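Local coordinates for protein porin (Acinetobacter baumannii AB307-0294, PDB 5DL7) that probably forms an outer-membrane diffusion channel of the OprD porin family, a beta-barrel through which small molecules, perhaps including vanillate, pass into the periplasm, at residues 33-38 / 45-50; 387-392 / 410-415; 365-370 / 391-396. All blocks are in the same frame, centred on the assembly; numbering follows the deposited sequence.

How the contacts relate
The chain first closes on itself in contact 1, where strands 22-36 and 46-58 meet across the short calcium-binding turn that joins them. Much later, segment 365-370 of strand 363-375 pairs with 391-396 in contact 3, closing over the turn between strands 363-375 and 384-395. Before that happens, 387-392 has already opened contact 2, which closes only at 410-415, after the loop beyond residue 395. Contacts 2 and 3 therefore interlock along the chain, sharing Ser391 and His392 and using both edges of strand 384-395. Strand 406-418 then pairs with strand 22-36, joining the last strand to the first, so all three contacts belong to the wall around the barrel's closure.

Contact 1: residues 33-38 / 45-50; sequences DRDYKK and AARDWA. With CA (calcium ion), chain D; C8E ((hydroxyethyloxy)tri(ethyloxy)octane), chain K.
Asp33 to Tyr36 and Ala45 to Arg47 form the antiparallel end of a beta hairpin made by strands 22-36 and 46-58, just before a turn that holds a calcium ion. Arg34 and Ala46 are the hydrogen-bonded pair: Arg34 N reaches Ala46 O at 2.7 Å, and Ala46 N returns to Arg34 O at 2.9 Å. Asp33 and Arg47, the adjoining non-hydrogen-bonded pair, run side by side and are joined by a salt bridge. Arg47 bends at chi3 (-68°) and turns the edge of its guanidinium to the acid, so that NE at 2.9 Å and NH2 at 3.0 Å both reach Asp33 OD1. Both nitrogens come from the same face of the carboxylate, well above its plane, and one oxygen takes both bonds. Asp35 instead gives OD1 to calcium at 2.2 Å, while Tyr36 binds the ion through its backbone O at 2.4 Å; Asp39 and Thr44 in the turn are further ligands, and a water adds another. The Tyr36 ring lies alongside Ala45 and Ala46, with Tyr36 OH 3.5 Å from Ala46 CB. Farther along, Trp49 carries detergent over one ring face. On the other side of strand 22-36, Asp33 and Asp35 bond through their backbones to strand 406-418, where Glu408 pairs with Arg34; Tyr88, in the loop after strand 66-79, makes a cation-pi contact with Arg47.

Contact 2: residues 387-392 / 410-415; sequences RARFSH and RLNVDY. With C8E ((hydroxyethyloxy)tri(ethyloxy)octane), chain K.
Arg389 and Asn412 supply the one direct side-chain hydrogen bond: Arg389 NH2 to Asn412 OD1, 2.9 Å long and fairly straight at 164°. The amide oxygen lies at the guanidinium edge, in its plane, whereas the nitrogen approaches from a tilt out of the amide plane. A bend at chi3 (-71°) folds Arg389 across Arg410, whose CD sits over the centre of one guanidinium face; Arg387 NH1 covers the opposite face. A water donates to both Asn412 OD1 and Arg410 O and accepts from Arg389 NE at 2.8 Å, so water and amide oxygen sit together along one NE/NH2 edge and hold the guanidinium's rotation. Another water accepts from Arg389 NH2 and Arg410 NH1. On the reverse side of the sheet, Ala388 CB touches Leu411 CD2 at 3.6 Å, and detergent lies against Leu411. Beneath the side chains, paired backbone bonds join Arg387 to Asn412 and Arg389 to Arg410. Farther out, Asp371 holds Arg387 and Glu408 holds Arg410, acids that probably offset the gathered positive charge. Arginines on one face and apolar side chains on the other fit the in-out alternation of a porin barrel strand, the arginines probably facing the lumen as in the basic row of OprD-family channels.

Contact 3: residues 365-370 / 391-396; sequences EDSLEF and SHYRND
Tyr393 and Arg394, neighbours on one strand, meet the other strand with the edges of their flat groups. At the phenol's edge lie Glu365 OE1, in the ring plane, and Ser367 OG, which is 3.3 Å from Tyr393 CD1; the carboxylate plane stands 65° from the ring. Tyr393 OH donates to the anti lone pair of Glu365 OE1 in a short 2.6 Å bond and accepts from Asn395 ND2 at 2.9 Å, nearly in the amide plane. Two bonds thus fix the hydroxyl. Glu365 CG sits between its backbone N and carbonyl carbon (chi1 61°), which brings the extended acid to the hydroxyl edge of the ring. On the other face of the sheet, Arg394 grips Asp366 side-on with two nitrogens, one to each oxygen. Arg394 NE to Asp366 OD1 and Arg394 NH1 to Asp366 OD2 are both 2.8 Å, the first to a syn lone pair, the second from the syn side but tilted out of the carboxylate plane. Asp366 OD2 also bonds to Tyr347. Between these side chains the strands are joined by paired backbone bonds at Asp366 with Arg394 and at Leu368 with His392. A water links Ser367 OG, Ser391 OG and Glu369 OE2, the last at 2.7 Å. Glu365, Ser367, Glu369 and Ser391 also bond to residues of the loop Met308 to Tyr312, and Ser309 touches Tyr393. Strand 363-375 continues the barrel wall to strand 341-353, where Arg346 pairs with Glu369, and strand 384-395 continues it to strand 406-418, whose Asn407 bonds to His392.

Contact 1: residues 33-38 / 45-50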
loop_
_atom_site.group_PDB
_atom_site.type_symbol
_atom_site.label_atom_id
_atom_site.label_comp_id
_atom_site.label_asym_id
_atom_site.label_seq_id
_atom_site.Cartn_x
_atom_site.Cartn_y
_atom_site.Cartn_z
ATOM N N ASP A 33 -4.476 -11.171 12.285
ATOM C CA ASP A 33 -4.225 -12.635 12.542
ATOM C C ASP A 33 -4.087 -13.283 11.190
ATOM O O ASP A 33 -5.124 -13.554 10.545
ATOM C CB ASP A 33 -5.454 -13.178 13.224
ATOM C CG ASP A 33 -5.381 -14.781 13.443
ATOM O OD1 ASP A 33 -4.221 -15.233 13.698
ATOM O OD2 ASP A 33 -6.483 -15.483 13.330
ATOM N N ARG A 34 -2.903 -13.738 10.820
ATOM C CA ARG A 34 -2.733 -14.519 9.599
ATOM C C ARG A 34 -2.435 -15.989 10.155
ATOM O O ARG A 34 -1.367 -16.316 10.584
ATOM C CB ARG A 34 -1.604 -13.986 8.792
ATOM C CG ARG A 34 -1.246 -14.789 7.544
ATOM C CD ARG A 34 -0.135 -14.265 6.735
ATOM N NE ARG A 34 -0.567 -12.996 6.070
ATOM C CZ ARG A 34 0.213 -12.032 5.657
ATOM N NH1 ARG A 34 1.518 -12.141 5.630
ATOM N NH2 ARG A 34 -0.287 -10.996 4.948
ATOM N N ASP A 35 -3.461 -16.791 10.141
ATOM C CA ASP A 35 -3.392 -18.133 10.775
ATOM C C ASP A 35 -3.055 -19.077 9.717
ATOM O O ASP A 35 -3.863 -19.543 8.870
ATOM C CB ASP A 35 -4.701 -18.434 11.403
ATOM C CG ASP A 35 -4.637 -19.742 12.193
ATOM O OD1 ASP A 35 -3.763 -20.575 11.911
ATOM O OD2 ASP A 35 -5.575 -19.791 13.035
ATOM N N TYR A 36 -1.782 -19.498 9.746
ATOM C CA TYR A 36 -1.233 -20.444 8.768
ATOM C C TYR A 36 -1.927 -21.751 8.812
ATOM O O TYR A 36 -2.153 -22.316 9.911
ATOM C CB TYR A 36 0.251 -20.666 9.017
ATOM C CG TYR A 36 1.040 -19.469 9.107
ATOM C CD1 TYR A 36 1.120 -18.538 8.078
ATOM C CD2 TYR A 36 1.808 -19.183 10.307
ATOM C CE1 TYR A 36 1.945 -17.395 8.124
ATOM C CE2 TYR A 36 2.588 -18.079 10.398
ATOM C CZ TYR A 36 2.649 -17.132 9.291
ATOM O OH TYR A 36 3.470 -16.078 9.463
ATOM N N LYS A 37 -2.268 -22.325 7.656
ATOM C CA LYS A 37 -2.907 -23.646 7.589
ATOM C C LYS A 37 -1.999 -24.799 8.035
ATOM O O LYS A 37 -2.532 -25.725 8.682
ATOM C CB LYS A 37 -3.548 -23.925 6.254
ATOM C CG LYS A 37 -4.653 -22.860 6.093
ATOM C CD LYS A 37 -5.951 -23.171 5.315
ATOM C CE LYS A 37 -5.866 -22.929 3.816
ATOM N NZ LYS A 37 -6.794 -24.031 3.247
ATOM N N LYS A 38 -0.715 -24.755 7.705
ATOM C CA LYS A 38 0.214 -25.851 7.921
ATOM C C LYS A 38 1.262 -25.517 8.961
ATOM O O LYS A 38 2.291 -26.166 8.961
ATOM C CB LYS A 38 0.861 -26.192 6.610
ATOM C CG LYS A 38 -0.188 -26.813 5.626
ATOM C CD LYS A 38 0.494 -27.329 4.366
ATOM C CE LYS A 38 1.075 -26.185 3.436
ATOM N NZ LYS A 38 2.385 -26.487 2.644
ATOM N N ALA A 45 0.688 -18.894 13.621
ATOM C CA ALA A 45 0.026 -17.710 13.035
ATOM C C ALA A 45 0.965 -16.526 13.199
ATOM O O ALA A 45 1.911 -16.604 14.023
ATOM C CB ALA A 45 -1.302 -17.419 13.745
ATOM N N ALA A 46 0.810 -15.522 12.315
ATOM C CA ALA A 46 1.378 -14.166 12.513
ATOM C C ALA A 46 0.261 -13.371 13.158
ATOM O O ALA A 46 -0.875 -13.325 12.586
ATOM C CB ALA A 46 1.785 -13.509 11.224
ATOM N N ARG A 47 0.504 -12.722 14.308
ATOM C CA ARG A 47 -0.647 -12.155 15.033
ATOM C C ARG A 47 -0.166 -11.028 15.914
ATOM O O ARG A 47 0.914 -11.131 16.474
ATOM C CB ARG A 47 -1.287 -13.173 15.971
ATOM C CG ARG A 47 -2.603 -12.856 16.640
ATOM C CD ARG A 47 -3.164 -14.049 17.461
ATOM N NE ARG A 47 -3.543 -15.072 16.548
ATOM C CZ ARG A 47 -4.019 -16.323 16.865
ATOM N NH1 ARG A 47 -4.023 -16.704 18.104
ATOM N NH2 ARG A 47 -4.325 -17.183 15.937
ATOM N N ASP A 48 -0.996 -9.988 16.013
ATOM C CA ASP A 48 -0.739 -8.925 17.022
ATOM C C ASP A 48 -2.055 -8.146 17.183
ATOM O O ASP A 48 -2.971 -8.192 16.379
ATOM C CB ASP A 48 0.360 -7.923 16.604
ATOM C CG ASP A 48 1.750 -8.335 16.848
ATOM O OD1 ASP A 48 2.178 -8.601 17.993
ATOM O OD2 ASP A 48 2.580 -8.430 15.787
ATOM N N TRP A 49 -2.125 -7.443 18.326
ATOM C CA TRP A 49 -3.249 -6.604 18.592
ATOM C C TRP A 49 -2.640 -5.299 19.173
ATOM O O TRP A 49 -1.901 -5.309 20.178
ATOM C CB TRP A 49 -4.178 -7.192 19.564
ATOM C CG TRP A 49 -5.453 -6.428 19.766
ATOM C CD1 TRP A 49 -6.024 -5.462 18.938
ATOM C CD2 TRP A 49 -6.289 -6.487 20.927
ATOM N NE1 TRP A 49 -7.165 -4.984 19.487
ATOM C CE2 TRP A 49 -7.319 -5.533 20.735
ATOM C CE3 TRP A 49 -6.218 -7.196 22.149
ATOM C CZ2 TRP A 49 -8.359 -5.350 21.663
ATOM C CZ3 TRP A 49 -7.142 -6.945 23.116
ATOM C CH2 TRP A 49 -8.212 -6.014 22.892
ATOM N N ALA A 50 -2.874 -4.195 18.445
ATOM C CA ALA A 50 -2.234 -2.938 18.785
ATOM C C ALA A 50 -3.126 -1.749 18.658
ATOM O O ALA A 50 -4.152 -1.746 18.001
ATOM C CB ALA A 50 -1.005 -2.665 17.860
HETATM CA CA CA D . -2.328 -22.216 12.290
HETATM O O12 C8E K . -6.326 -11.548 21.145
HETATM C C13 C8E K . -7.256 -10.530 21.431
HETATM C C14 C8E K . -7.858 -10.000 20.140
HETATM O O15 C8E K . -8.976 -9.142 20.392
HETATM C C16 C8E K . -9.761 -8.796 19.224
HETATM C C17 C8E K . -10.075 -7.338 19.427
HETATM O O18 C8E K . -10.944 -6.761 18.454
HETATM C C19 C8E K . -10.550 -5.412 18.146
HETATM C C20 C8E K . -11.179 -4.845 16.877
HETATM O O21 C8E K . -10.237 -3.948 16.166
HETATM O O HOH W 1 -4.271 -23.291 11.769
#

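Contact 2: residues 387-392 / 410-415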
loop_
_atom_site.group_PDB
_atom_site.type_symbol
_atom_site.label_atom_id
_atom_site.label_comp_id
_atom_site.label_asym_id
_atom_site.label_seq_id
_atom_site.Cartn_x
_atom_site.Cartn_y
_atom_site.Cartn_z
ATOM N N ARG A 387 -13.937 -1.840 10.457
ATOM C CA ARG A 387 -13.786 -2.677 9.299
ATOM C C ARG A 387 -13.412 -4.030 9.724
ATOM O O ARG A 387 -12.605 -4.212 10.686
ATOM C CB ARG A 387 -12.792 -2.018 8.373
ATOM C CG ARG A 387 -12.651 -2.599 7.032
ATOM C CD ARG A 387 -11.529 -1.869 6.308
ATOM N NE ARG A 387 -11.449 -2.266 4.930
ATOM C CZ ARG A 387 -10.491 -1.764 4.103
ATOM N NH1 ARG A 387 -9.500 -0.967 4.616
ATOM N NH2 ARG A 387 -10.438 -2.147 2.836
ATOM N N ALA A 388 -13.897 -4.987 8.940
ATOM C CA ALA A 388 -13.488 -6.367 9.100
ATOM C C ALA A 388 -13.191 -7.008 7.729
ATOM O O ALA A 388 -13.981 -6.840 6.792
ATOM C CB ALA A 388 -14.570 -7.178 9.795
ATOM N N ARG A 389 -12.008 -7.555 7.634
ATOM C CA ARG A 389 -11.505 -8.171 6.438
ATOM C C ARG A 389 -11.103 -9.590 6.760
ATOM O O ARG A 389 -10.414 -9.883 7.753
ATOM C CB ARG A 389 -10.349 -7.411 5.877
ATOM C CG ARG A 389 -10.747 -6.135 5.125
ATOM C CD ARG A 389 -9.493 -5.294 4.710
ATOM N NE ARG A 389 -8.917 -4.718 5.906
ATOM C CZ ARG A 389 -7.727 -4.083 5.913
ATOM N NH1 ARG A 389 -7.058 -3.980 4.729
ATOM N NH2 ARG A 389 -7.248 -3.485 7.014
ATOM N N PHE A 390 -11.434 -10.472 5.804
ATOM C CA PHE A 390 -11.091 -11.919 5.886
ATOM C C PHE A 390 -10.569 -12.417 4.536
ATOM O O PHE A 390 -11.168 -12.131 3.513
ATOM C CB PHE A 390 -12.307 -12.711 6.235
ATOM C CG PHE A 390 -13.004 -12.301 7.448
ATOM C CD1 PHE A 390 -12.568 -12.838 8.751
ATOM C CD2 PHE A 390 -14.103 -11.387 7.412
ATOM C CE1 PHE A 390 -13.271 -12.300 9.928
ATOM C CE2 PHE A 390 -14.773 -10.931 8.595
ATOM C CZ PHE A 390 -14.358 -11.437 9.812
ATOM N N SER A 391 -9.534 -13.210 4.555
ATOM C CA SER A 391 -8.936 -13.773 3.364
ATOM C C SER A 391 -8.753 -15.309 3.642
ATOM O O SER A 391 -8.093 -15.664 4.581
ATOM C CB SER A 391 -7.659 -13.142 3.065
ATOM O OG SER A 391 -6.816 -13.895 2.197
ATOM N N HIS A 392 -9.245 -16.124 2.740
ATOM C CA HIS A 392 -8.885 -17.538 2.738
ATOM C C HIS A 392 -7.920 -17.631 1.519
ATOM O O HIS A 392 -8.341 -17.554 0.358
ATOM C CB HIS A 392 -10.158 -18.435 2.431
ATOM C CG HIS A 392 -9.828 -19.936 2.212
ATOM N ND1 HIS A 392 -8.936 -20.631 2.977
ATOM C CD2 HIS A 392 -10.210 -20.823 1.227
ATOM C CE1 HIS A 392 -8.860 -21.907 2.571
ATOM N NE2 HIS A 392 -9.593 -22.026 1.480
ATOM N N ARG A 410 -8.255 -9.255 9.513
ATOM C CA ARG A 410 -7.809 -7.941 9.994
ATOM C C ARG A 410 -9.083 -7.232 10.486
ATOM O O ARG A 410 -10.079 -7.162 9.815
ATOM C CB ARG A 410 -7.192 -7.045 8.876
ATOM C CG ARG A 410 -5.970 -7.655 8.243
ATOM C CD ARG A 410 -5.369 -6.757 7.094
ATOM N NE ARG A 410 -4.333 -7.537 6.414
ATOM C CZ ARG A 410 -3.594 -7.050 5.431
ATOM N NH1 ARG A 410 -3.722 -5.805 5.068
ATOM N NH2 ARG A 410 -2.862 -7.850 4.747
ATOM N N LEU A 411 -9.040 -6.699 11.717
ATOM C CA LEU A 411 -10.126 -5.918 12.293
ATOM C C LEU A 411 -9.590 -4.538 12.665
ATOM O O LEU A 411 -8.510 -4.442 13.242
ATOM C CB LEU A 411 -10.647 -6.595 13.533
ATOM C CG LEU A 411 -11.149 -8.065 13.347
ATOM C CD1 LEU A 411 -11.524 -8.683 14.756
ATOM C CD2 LEU A 411 -12.255 -8.217 12.321
ATOM N N ASN A 412 -10.308 -3.541 12.278
ATOM C CA ASN A 412 -9.974 -2.151 12.497
ATOM C C ASN A 412 -11.033 -1.371 13.113
ATOM O O ASN A 412 -12.219 -1.386 12.648
ATOM C CB ASN A 412 -9.572 -1.444 11.162
ATOM C CG ASN A 412 -8.431 -2.154 10.432
ATOM O OD1 ASN A 412 -8.577 -3.065 9.602
ATOM N ND2 ASN A 412 -7.192 -1.769 10.832
ATOM N N VAL A 413 -10.746 -0.587 14.146
ATOM C CA VAL A 413 -11.649 0.474 14.583
ATOM C C VAL A 413 -10.846 1.758 14.618
ATOM O O VAL A 413 -9.775 1.790 15.237
ATOM C CB VAL A 413 -12.307 0.213 15.979
ATOM C CG1 VAL A 413 -13.143 1.365 16.340
ATOM C CG2 VAL A 413 -13.056 -1.159 15.970
ATOM N N ASP A 414 -11.289 2.768 13.921
ATOM C CA ASP A 414 -10.601 4.054 13.827
ATOM C C ASP A 414 -11.491 5.236 14.132
ATOM O O ASP A 414 -12.741 5.272 13.865
ATOM C CB ASP A 414 -10.013 4.221 12.428
ATOM C CG ASP A 414 -8.892 3.165 12.067
ATOM O OD1 ASP A 414 -8.525 2.253 12.771
ATOM O OD2 ASP A 414 -8.196 3.365 11.077
ATOM N N TYR A 415 -10.939 6.314 14.726
ATOM C CA TYR A 415 -11.697 7.506 14.893
ATOM C C TYR A 415 -10.795 8.695 14.543
ATOM O O TYR A 415 -9.701 8.762 15.137
ATOM C CB TYR A 415 -12.193 7.680 16.380
ATOM C CG TYR A 415 -13.010 8.931 16.591
ATOM C CD1 TYR A 415 -14.344 9.040 16.165
ATOM C CD2 TYR A 415 -12.451 10.074 17.143
ATOM C CE1 TYR A 415 -15.032 10.226 16.227
ATOM C CE2 TYR A 415 -13.145 11.272 17.290
ATOM C CZ TYR A 415 -14.431 11.352 16.825
ATOM O OH TYR A 415 -15.064 12.511 16.948
HETATM O O12 C8E K . -6.326 -11.548 21.145
HETATM C C13 C8E K . -7.256 -10.530 21.431
HETATM C C14 C8E K . -7.858 -10.000 20.140
HETATM O O15 C8E K . -8.976 -9.142 20.392
HETATM C C16 C8E K . -9.761 -8.796 19.224
HETATM C C17 C8E K . -10.075 -7.338 19.427
HETATM O O18 C8E K . -10.944 -6.761 18.454
HETATM C C19 C8E K . -10.550 -5.412 18.146
HETATM C C20 C8E K . -11.179 -4.845 16.877
HETATM O O21 C8E K . -10.237 -3.948 16.166
HETATM O O HOH W 2 -10.315 -4.655 8.371
HETATM O O HOH W 3 -4.327 -3.268 6.402
#

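Contact 3: residues 365-370 / 391-396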
loop_
_atom_site.group_PDB
_atom_site.type_symbol
_atom_site.label_atom_id
_atom_site.label_comp_id
_atom_site.label_asym_id
_atom_site.label_seq_id
_atom_site.Cartn_x
_atom_site.Cartn_y
_atom_site.Cartn_z
ATOM N N GLU A 365 -1.711 -20.077 -6.785
ATOM C CA GLU A 365 -2.246 -19.524 -5.501
ATOM C C GLU A 365 -3.614 -18.923 -5.708
ATOM O O GLU A 365 -3.926 -18.523 -6.856
ATOM C CB GLU A 365 -1.289 -18.485 -4.865
ATOM C CG GLU A 365 -1.099 -17.321 -5.802
ATOM C CD GLU A 365 -0.028 -16.301 -5.344
ATOM O OE1 GLU A 365 0.182 -16.172 -4.125
ATOM O OE2 GLU A 365 0.435 -15.395 -6.152
ATOM N N ASP A 366 -4.408 -18.866 -4.675
ATOM C CA ASP A 366 -5.739 -18.225 -4.805
ATOM C C ASP A 366 -6.169 -17.621 -3.503
ATOM O O ASP A 366 -5.718 -18.024 -2.422
ATOM C CB ASP A 366 -6.782 -19.053 -5.495
ATOM C CG ASP A 366 -7.360 -20.222 -4.706
ATOM O OD1 ASP A 366 -6.852 -20.579 -3.625
ATOM O OD2 ASP A 366 -8.388 -20.840 -5.184
ATOM N N SER A 367 -7.025 -16.628 -3.611
ATOM C CA SER A 367 -7.587 -15.924 -2.430
ATOM C C SER A 367 -9.060 -15.632 -2.631
ATOM O O SER A 367 -9.413 -15.057 -3.684
ATOM C CB SER A 367 -6.936 -14.533 -2.343
ATOM O OG SER A 367 -5.572 -14.525 -1.994
ATOM N N LEU A 368 -9.810 -15.921 -1.615
ATOM C CA LEU A 368 -11.228 -15.440 -1.491
ATOM C C LEU A 368 -11.250 -14.460 -0.333
ATOM O O LEU A 368 -10.938 -14.850 0.774
ATOM C CB LEU A 368 -12.258 -16.575 -1.311
ATOM C CG LEU A 368 -13.734 -16.121 -1.175
ATOM C CD1 LEU A 368 -14.152 -15.379 -2.527
ATOM C CD2 LEU A 368 -14.495 -17.397 -0.939
ATOM N N GLU A 369 -11.647 -13.235 -0.593
ATOM C CA GLU A 369 -11.729 -12.210 0.422
ATOM C C GLU A 369 -13.109 -11.582 0.584
ATOM O O GLU A 369 -13.890 -11.488 -0.326
ATOM C CB GLU A 369 -10.851 -11.006 0.167
ATOM C CG GLU A 369 -9.380 -11.442 -0.049
ATOM C CD GLU A 369 -8.419 -10.215 -0.088
ATOM O OE1 GLU A 369 -8.824 -9.047 -0.078
ATOM O OE2 GLU A 369 -7.173 -10.545 -0.180
ATOM N N PHE A 370 -13.353 -11.164 1.807
ATOM C CA PHE A 370 -14.537 -10.399 2.278
ATOM C C PHE A 370 -14.119 -9.178 3.048
ATOM O O PHE A 370 -13.185 -9.256 3.793
ATOM C CB PHE A 370 -15.449 -11.220 3.177
ATOM C CG PHE A 370 -15.978 -12.378 2.493
ATOM C CD1 PHE A 370 -17.123 -12.223 1.707
ATOM C CD2 PHE A 370 -15.347 -13.635 2.526
ATOM C CE1 PHE A 370 -17.718 -13.280 0.968
ATOM C CE2 PHE A 370 -15.932 -14.733 1.821
ATOM C CZ PHE A 370 -17.087 -14.526 1.003
ATOM N N SER A 391 -9.534 -13.210 4.555
ATOM C CA SER A 391 -8.936 -13.773 3.364
ATOM C C SER A 391 -8.753 -15.309 3.642
ATOM O O SER A 391 -8.093 -15.664 4.581
ATOM C CB SER A 391 -7.659 -13.142 3.065
ATOM O OG SER A 391 -6.816 -13.895 2.197
ATOM N N HIS A 392 -9.245 -16.124 2.740
ATOM C CA HIS A 392 -8.885 -17.538 2.738
ATOM C C HIS A 392 -7.920 -17.631 1.519
ATOM O O HIS A 392 -8.341 -17.554 0.358
ATOM C CB HIS A 392 -10.158 -18.435 2.431
ATOM C CG HIS A 392 -9.828 -19.936 2.212
ATOM N ND1 HIS A 392 -8.936 -20.631 2.977
ATOM C CD2 HIS A 392 -10.210 -20.823 1.227
ATOM C CE1 HIS A 392 -8.860 -21.907 2.571
ATOM N NE2 HIS A 392 -9.593 -22.026 1.480
ATOM N N TYR A 393 -6.702 -17.944 1.850
ATOM C CA TYR A 393 -5.585 -17.968 0.912
ATOM C C TYR A 393 -4.946 -19.339 0.870
ATOM O O TYR A 393 -4.629 -19.967 1.908
ATOM C CB TYR A 393 -4.545 -16.890 1.335
ATOM C CG TYR A 393 -3.308 -16.961 0.462
ATOM C CD1 TYR A 393 -3.295 -16.550 -0.844
ATOM C CD2 TYR A 393 -2.123 -17.461 1.056
ATOM C CE1 TYR A 393 -2.113 -16.683 -1.612
ATOM C CE2 TYR A 393 -0.968 -17.609 0.272
ATOM C CZ TYR A 393 -0.977 -17.163 -1.014
ATOM O OH TYR A 393 0.215 -17.349 -1.838
ATOM N N ARG A 394 -4.739 -19.851 -0.365
ATOM C CA ARG A 394 -4.035 -21.124 -0.491
ATOM C C ARG A 394 -2.936 -20.989 -1.538
ATOM O O ARG A 394 -3.103 -20.263 -2.589
ATOM C CB ARG A 394 -4.967 -22.135 -1.013
ATOM C CG ARG A 394 -6.284 -22.374 -0.265
ATOM C CD ARG A 394 -7.153 -23.452 -1.004
ATOM N NE ARG A 394 -7.598 -23.020 -2.366
ATOM C CZ ARG A 394 -8.106 -23.865 -3.225
ATOM N NH1 ARG A 394 -8.441 -23.542 -4.428
ATOM N NH2 ARG A 394 -8.290 -25.161 -2.810
ATOM N N ASN A 395 -1.873 -21.750 -1.328
ATOM C CA ASN A 395 -0.927 -21.921 -2.428
ATOM C C ASN A 395 -0.297 -23.293 -2.354
ATOM O O ASN A 395 -0.506 -23.998 -1.313
ATOM C CB ASN A 395 0.167 -20.792 -2.495
ATOM C CG ASN A 395 1.206 -20.863 -1.412
ATOM O OD1 ASN A 395 1.658 -21.964 -1.003
ATOM N ND2 ASN A 395 1.583 -19.724 -0.901
ATOM N N ASP A 396 0.413 -23.726 -3.402
ATOM C CA ASP A 396 1.077 -25.002 -3.385
ATOM C C ASP A 396 2.630 -24.755 -3.417
ATOM O O ASP A 396 3.413 -25.603 -3.860
ATOM C CB ASP A 396 0.614 -25.894 -4.528
ATOM C CG ASP A 396 0.972 -25.391 -5.945
ATOM O OD1 ASP A 396 1.452 -24.209 -6.058
ATOM O OD2 ASP A 396 0.686 -26.091 -6.949
HETATM O O HOH W 4 -8.220 -19.680 -1.385
HETATM O O HOH W 5 -5.603 -12.690 -0.039
#